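Immunoreactive 84kD antigen PG93 (Porphyromonas gingivalis, PDB 5M11) is an essential cell-surface component of the type IX secretion system, with beta-propeller architecture and several bound zinc and calcium ions. Local coordinates at residues F321-W333 against G342-N354. Residues are numbered along the deposited sequence; the frame is centred on the assembly and turned at random.
With ZN (zinc ion), chain J.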
loop_
_atom_site.group_PDB
_atom_site.type_symbol
_atom_site.label_atom_id
_atom_site.label_comp_id
_atom_site.label_asym_id
_atom_site.label_seq_id
_atom_site.Cartn_x
_atom_site.Cartn_y
_atom_site.Cartn_z
ATOM N N PHE A 321 11.965 10.039 7.625
ATOM C CA PHE A 321 11.839 9.755 9.060
ATOM C C PHE A 321 12.701 10.733 9.849
ATOM O O PHE A 321 13.922 10.702 9.723
ATOM C CB PHE A 321 12.185 8.310 9.423
ATOM C CG PHE A 321 11.557 7.909 10.736
ATOM C CD1 PHE A 321 10.271 7.387 10.780
ATOM C CD2 PHE A 321 12.232 8.097 11.935
ATOM C CE1 PHE A 321 9.680 7.048 11.998
ATOM C CE2 PHE A 321 11.626 7.783 13.154
ATOM C CZ PHE A 321 10.360 7.254 13.176
ATOM N N SER A 322 12.065 11.634 10.621
ATOM C CA SER A 322 12.766 12.640 11.430
ATOM C C SER A 322 12.084 12.842 12.787
ATOM O O SER A 322 10.880 12.670 12.887
ATOM C CB SER A 322 12.839 13.988 10.705
ATOM O OG SER A 322 12.855 13.900 9.290
ATOM N N HIS A 323 12.854 13.241 13.808
ATOM C CA HIS A 323 12.393 13.557 15.162
ATOM C C HIS A 323 11.378 12.538 15.726
ATOM O O HIS A 323 10.381 12.951 16.336
ATOM C CB HIS A 323 11.793 14.981 15.225
ATOM C CG HIS A 323 12.670 16.076 14.684
ATOM N ND1 HIS A 323 13.944 16.299 15.179
ATOM C CD2 HIS A 323 12.410 16.997 13.727
ATOM C CE1 HIS A 323 14.418 17.333 14.502
ATOM N NE2 HIS A 323 13.530 17.786 13.619
ATOM N N GLY A 324 11.668 11.237 15.521
ATOM C CA GLY A 324 10.841 10.096 15.931
ATOM C C GLY A 324 9.457 10.047 15.294
ATOM O O GLY A 324 8.524 9.478 15.875
ATOM N N ARG A 325 9.313 10.659 14.100
ATOM C CA ARG A 325 8.081 10.768 13.333
ATOM C C ARG A 325 8.314 10.415 11.885
ATOM O O ARG A 325 9.402 10.660 11.344
ATOM C CB ARG A 325 7.535 12.209 13.390
ATOM C CG ARG A 325 6.608 12.491 14.539
ATOM C CD ARG A 325 6.418 13.978 14.760
ATOM N NE ARG A 325 5.606 14.231 15.951
ATOM C CZ ARG A 325 6.096 14.464 17.166
ATOM N NH1 ARG A 325 7.409 14.514 17.362
ATOM N NH2 ARG A 325 5.279 14.657 18.192
ATOM N N LEU A 326 7.269 9.873 11.239
ATOM C CA LEU A 326 7.279 9.563 9.815
ATOM C C LEU A 326 6.536 10.688 9.116
ATOM O O LEU A 326 5.514 11.138 9.616
ATOM C CB LEU A 326 6.638 8.185 9.542
ATOM C CG LEU A 326 6.541 7.701 8.083
ATOM C CD1 LEU A 326 7.817 7.044 7.628
ATOM C CD2 LEU A 326 5.400 6.722 7.919
ATOM N N TYR A 327 7.073 11.170 8.001
ATOM C CA TYR A 327 6.478 12.215 7.177
ATOM C C TYR A 327 6.249 11.599 5.812
ATOM O O TYR A 327 7.179 11.046 5.238
ATOM C CB TYR A 327 7.385 13.474 7.114
ATOM C CG TYR A 327 7.667 14.137 8.452
ATOM C CD1 TYR A 327 7.036 15.323 8.811
ATOM C CD2 TYR A 327 8.585 13.588 9.348
ATOM C CE1 TYR A 327 7.295 15.937 10.034
ATOM C CE2 TYR A 327 8.848 14.193 10.576
ATOM C CZ TYR A 327 8.200 15.367 10.912
ATOM O OH TYR A 327 8.467 15.957 12.120
ATOM N N ALA A 328 5.007 11.605 5.332
ATOM C CA ALA A 328 4.672 11.010 4.045
ATOM C C ALA A 328 3.785 11.911 3.189
ATOM O O ALA A 328 2.889 12.597 3.699
ATOM C CB ALA A 328 3.990 9.682 4.260
ATOM N N ALA A 329 4.059 11.887 1.873
ATOM C CA ALA A 329 3.359 12.618 0.815
ATOM C C ALA A 329 2.727 11.611 -0.114
ATOM O O ALA A 329 3.400 10.686 -0.573
ATOM C CB ALA A 329 4.328 13.520 0.053
ATOM N N SER A 330 1.441 11.759 -0.375
ATOM C CA SER A 330 0.753 10.786 -1.200
ATOM C C SER A 330 0.763 11.157 -2.686
ATOM O O SER A 330 1.044 10.279 -3.502
ATOM C CB SER A 330 -0.673 10.581 -0.697
ATOM O OG SER A 330 -1.484 11.730 -0.852
ATOM N N GLY A 331 0.458 12.434 -2.996
ATOM C CA GLY A 331 0.326 13.041 -4.328
ATOM C C GLY A 331 1.206 12.487 -5.424
ATOM O O GLY A 331 2.366 12.159 -5.176
ATOM N N LEU A 332 0.657 12.390 -6.644
ATOM C CA LEU A 332 1.321 11.802 -7.813
ATOM C C LEU A 332 2.169 12.786 -8.662
ATOM O O LEU A 332 1.955 14.005 -8.640
ATOM C CB LEU A 332 0.256 11.148 -8.710
ATOM C CG LEU A 332 0.091 9.627 -8.581
ATOM C CD1 LEU A 332 -0.461 9.216 -7.207
ATOM C CD2 LEU A 332 -0.826 9.094 -9.661
ATOM N N TRP A 333 3.141 12.213 -9.414
ATOM C CA TRP A 333 4.041 12.912 -10.343
ATOM C C TRP A 333 3.881 12.332 -11.758
ATOM O O TRP A 333 3.563 11.149 -11.937
ATOM C CB TRP A 333 5.529 12.832 -9.880
ATOM C CG TRP A 333 6.560 13.407 -10.832
ATOM C CD1 TRP A 333 7.043 14.684 -10.844
ATOM C CD2 TRP A 333 7.241 12.711 -11.897
ATOM N NE1 TRP A 333 7.962 14.835 -11.860
ATOM C CE2 TRP A 333 8.101 13.640 -12.523
ATOM C CE3 TRP A 333 7.180 11.397 -12.406
ATOM C CZ2 TRP A 333 8.908 13.294 -13.621
ATOM C CZ3 TRP A 333 7.975 11.058 -13.496
ATOM C CH2 TRP A 333 8.826 11.997 -14.090
ATOM N N GLY A 342 -4.346 16.395 -2.449
ATOM C CA GLY A 342 -3.217 16.626 -1.557
ATOM C C GLY A 342 -3.435 15.941 -0.227
ATOM O O GLY A 342 -4.568 15.931 0.287
ATOM N N MET A 343 -2.364 15.300 0.299
ATOM C CA MET A 343 -2.413 14.558 1.553
ATOM C C MET A 343 -1.014 14.447 2.176
ATOM O O MET A 343 -0.055 13.984 1.542
ATOM C CB MET A 343 -3.048 13.166 1.330
ATOM C CG MET A 343 -3.052 12.252 2.535
ATOM S SD MET A 343 -4.301 12.608 3.793
ATOM C CE MET A 343 -5.817 12.099 2.940
ATOM N N VAL A 344 -0.909 14.891 3.428
ATOM C CA VAL A 344 0.324 14.812 4.195
ATOM C C VAL A 344 -0.007 13.933 5.411
ATOM O O VAL A 344 -1.021 14.142 6.082
ATOM C CB VAL A 344 0.912 16.206 4.560
ATOM C CG1 VAL A 344 2.202 16.067 5.348
ATOM C CG2 VAL A 344 1.156 17.051 3.315
ATOM N N LYS A 345 0.810 12.909 5.645
ATOM C CA LYS A 345 0.571 11.996 6.742
ATOM C C LYS A 345 1.761 11.961 7.670
ATOM O O LYS A 345 2.893 11.790 7.211
ATOM C CB LYS A 345 0.280 10.606 6.201
ATOM C CG LYS A 345 -1.076 10.495 5.558
ATOM C CD LYS A 345 -1.180 9.325 4.615
ATOM C CE LYS A 345 -0.320 9.487 3.392
ATOM N NZ LYS A 345 -0.285 8.231 2.638
ATOM N N LEU A 346 1.507 12.128 8.981
ATOM C CA LEU A 346 2.525 12.074 10.028
ATOM C C LEU A 346 2.163 10.988 11.013
ATOM O O LEU A 346 1.011 10.949 11.472
ATOM C CB LEU A 346 2.700 13.407 10.769
ATOM C CG LEU A 346 2.795 14.732 10.008
ATOM C CD1 LEU A 346 3.401 15.767 10.898
ATOM C CD2 LEU A 346 3.639 14.647 8.735
ATOM N N TYR A 347 3.126 10.092 11.324
ATOM C CA TYR A 347 2.916 8.978 12.253
ATOM C C TYR A 347 3.851 9.102 13.457
ATOM O O TYR A 347 5.067 9.158 13.322
ATOM C CB TYR A 347 3.070 7.625 11.545
ATOM C CG TYR A 347 2.682 6.431 12.396
ATOM C CD1 TYR A 347 1.396 6.303 12.913
ATOM C CD2 TYR A 347 3.584 5.396 12.633
ATOM C CE1 TYR A 347 1.033 5.203 13.685
ATOM C CE2 TYR A 347 3.222 4.278 13.378
ATOM C CZ TYR A 347 1.947 4.189 13.912
ATOM O OH TYR A 347 1.590 3.084 14.648
ATOM N N ASP A 348 3.241 9.191 14.630
ATOM C CA ASP A 348 3.825 9.372 15.956
ATOM C C ASP A 348 4.596 8.149 16.459
ATOM O O ASP A 348 5.481 8.280 17.313
ATOM C CB ASP A 348 2.660 9.643 16.930
ATOM C CG ASP A 348 3.033 10.309 18.233
ATOM O OD1 ASP A 348 3.795 11.316 18.199
ATOM O OD2 ASP A 348 2.497 9.891 19.281
ATOM N N GLY A 349 4.228 6.980 15.946
ATOM C CA GLY A 349 4.735 5.695 16.380
ATOM C C GLY A 349 3.564 4.934 16.969
ATOM O O GLY A 349 3.659 3.724 17.205
ATOM N N ASN A 350 2.431 5.658 17.197
ATOM C CA ASN A 350 1.173 5.114 17.719
ATOM C C ASN A 350 -0.036 5.695 16.956
ATOM O O ASN A 350 -0.835 4.906 16.440
ATOM C CB ASN A 350 1.022 5.313 19.242
ATOM C CG ASN A 350 1.352 6.701 19.740
ATOM O OD1 ASN A 350 2.521 7.055 19.918
ATOM N ND2 ASN A 350 0.330 7.513 19.993
ATOM N N ARG A 351 -0.158 7.053 16.846
ATOM C CA ARG A 351 -1.291 7.685 16.142
ATOM C C ARG A 351 -0.847 8.484 14.890
ATOM O O ARG A 351 0.317 8.840 14.770
ATOM C CB ARG A 351 -2.137 8.560 17.094
ATOM C CG ARG A 351 -1.594 9.961 17.433
ATOM C CD ARG A 351 -2.644 11.074 17.301
ATOM N NE ARG A 351 -3.853 10.799 18.086
ATOM C CZ ARG A 351 -4.689 11.722 18.555
ATOM N NH1 ARG A 351 -4.463 13.013 18.324
ATOM N NH2 ARG A 351 -5.753 11.364 19.265
ATOM N N TRP A 352 -1.790 8.720 13.958
ATOM C CA TRP A 352 -1.612 9.462 12.704
ATOM C C TRP A 352 -2.226 10.854 12.770
ATOM O O TRP A 352 -3.237 11.061 13.447
ATOM C CB TRP A 352 -2.270 8.730 11.515
ATOM C CG TRP A 352 -1.579 7.486 11.050
ATOM C CD1 TRP A 352 -1.773 6.215 11.515
ATOM C CD2 TRP A 352 -0.603 7.385 9.998
ATOM N NE1 TRP A 352 -0.985 5.329 10.814
ATOM C CE2 TRP A 352 -0.233 6.025 9.898
ATOM C CE3 TRP A 352 0.007 8.316 9.137
ATOM C CZ2 TRP A 352 0.734 5.580 8.982
ATOM C CZ3 TRP A 352 0.954 7.869 8.226
ATOM C CH2 TRP A 352 1.301 6.521 8.147
ATOM N N THR A 353 -1.639 11.792 11.993
ATOM C CA THR A 353 -2.109 13.171 11.791
ATOM C C THR A 353 -2.161 13.352 10.282
ATOM O O THR A 353 -1.114 13.209 9.643
ATOM C CB THR A 353 -1.208 14.180 12.519
ATOM O OG1 THR A 353 -1.004 13.724 13.850
ATOM C CG2 THR A 353 -1.801 15.562 12.566
ATOM N N ASN A 354 -3.370 13.599 9.699
ATOM C CA ASN A 354 -3.530 13.747 8.242
ATOM C C ASN A 354 -4.008 15.144 7.797
ATOM O O ASN A 354 -5.075 15.605 8.195
ATOM C CB ASN A 354 -4.483 12.689 7.671
ATOM C CG ASN A 354 -4.305 11.294 8.207
ATOM O OD1 ASN A 354 -5.267 10.640 8.587
ATOM N ND2 ASN A 354 -3.090 10.792 8.247
HETATM ZN ZN ZN J . 13.893 16.191 17.214
#
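Strands 325-329 and 343-347 are the two middle strands of a four-stranded antiparallel propeller blade, and Leu-326 faces Tyr-347 across their seam. Leu-326 N gives its hydrogen to Tyr-347 O at 3.1 Å, and Tyr-347 N answers to Leu-326 O. One hydrogen-bonded pair further along, Ala-328 N meets Lys-345 O at 2.8 Å and Lys-345 N returns to Ala-328 O; beyond the strand end, Ser-330 N still reaches Met-343 O at 3.3 Å. Between these rungs Tyr-327 and Leu-346 form a non-hydrogen-bonded pair, and Leu-346 CD2 comes within 3.5 Å of Tyr-327 CD1, meeting the ring obliquely. That face, which Ala-329 and Val-344 share, packs against the next blade through strands 373-378 and 386-390: Phe-386 meets the Tyr-327 ring edge-to-face, and Tyr-327 OH bonds to Pro-383 O.

The blade follows the usual up-and-down meander of a beta-propeller, with strands 318-322 and 352-356 at its two margins. On the other face, with CG anti to the backbone N (chi1 179°), the Leu-326 side chain carries CD2 across to the outer strand, 4.1 Å from Trp-352 CH2. Tyr-347 CD1 lies over one face of that indole, near its rim. Lys-345, bent at chi3 (-68°), carries its ammonium to Asp-313 and to the Asp-315 carbonyl, so its buried charge is met; Phe-316 adds a cation-pi contact.

At the end opposite Ser-330, next to the Leu-326/Tyr-347 pair, Arg-325 runs alongside Asp-348, but NH2 to OD1 is a long 3.7 Å and the oxygen sits well out of the guanidinium plane, leaving a purely electrostatic bridge. Ahead of Arg-325, the type I' turn from Ser-322 presents His-323, whose ND1 binds a zinc ion at 2.0 Å.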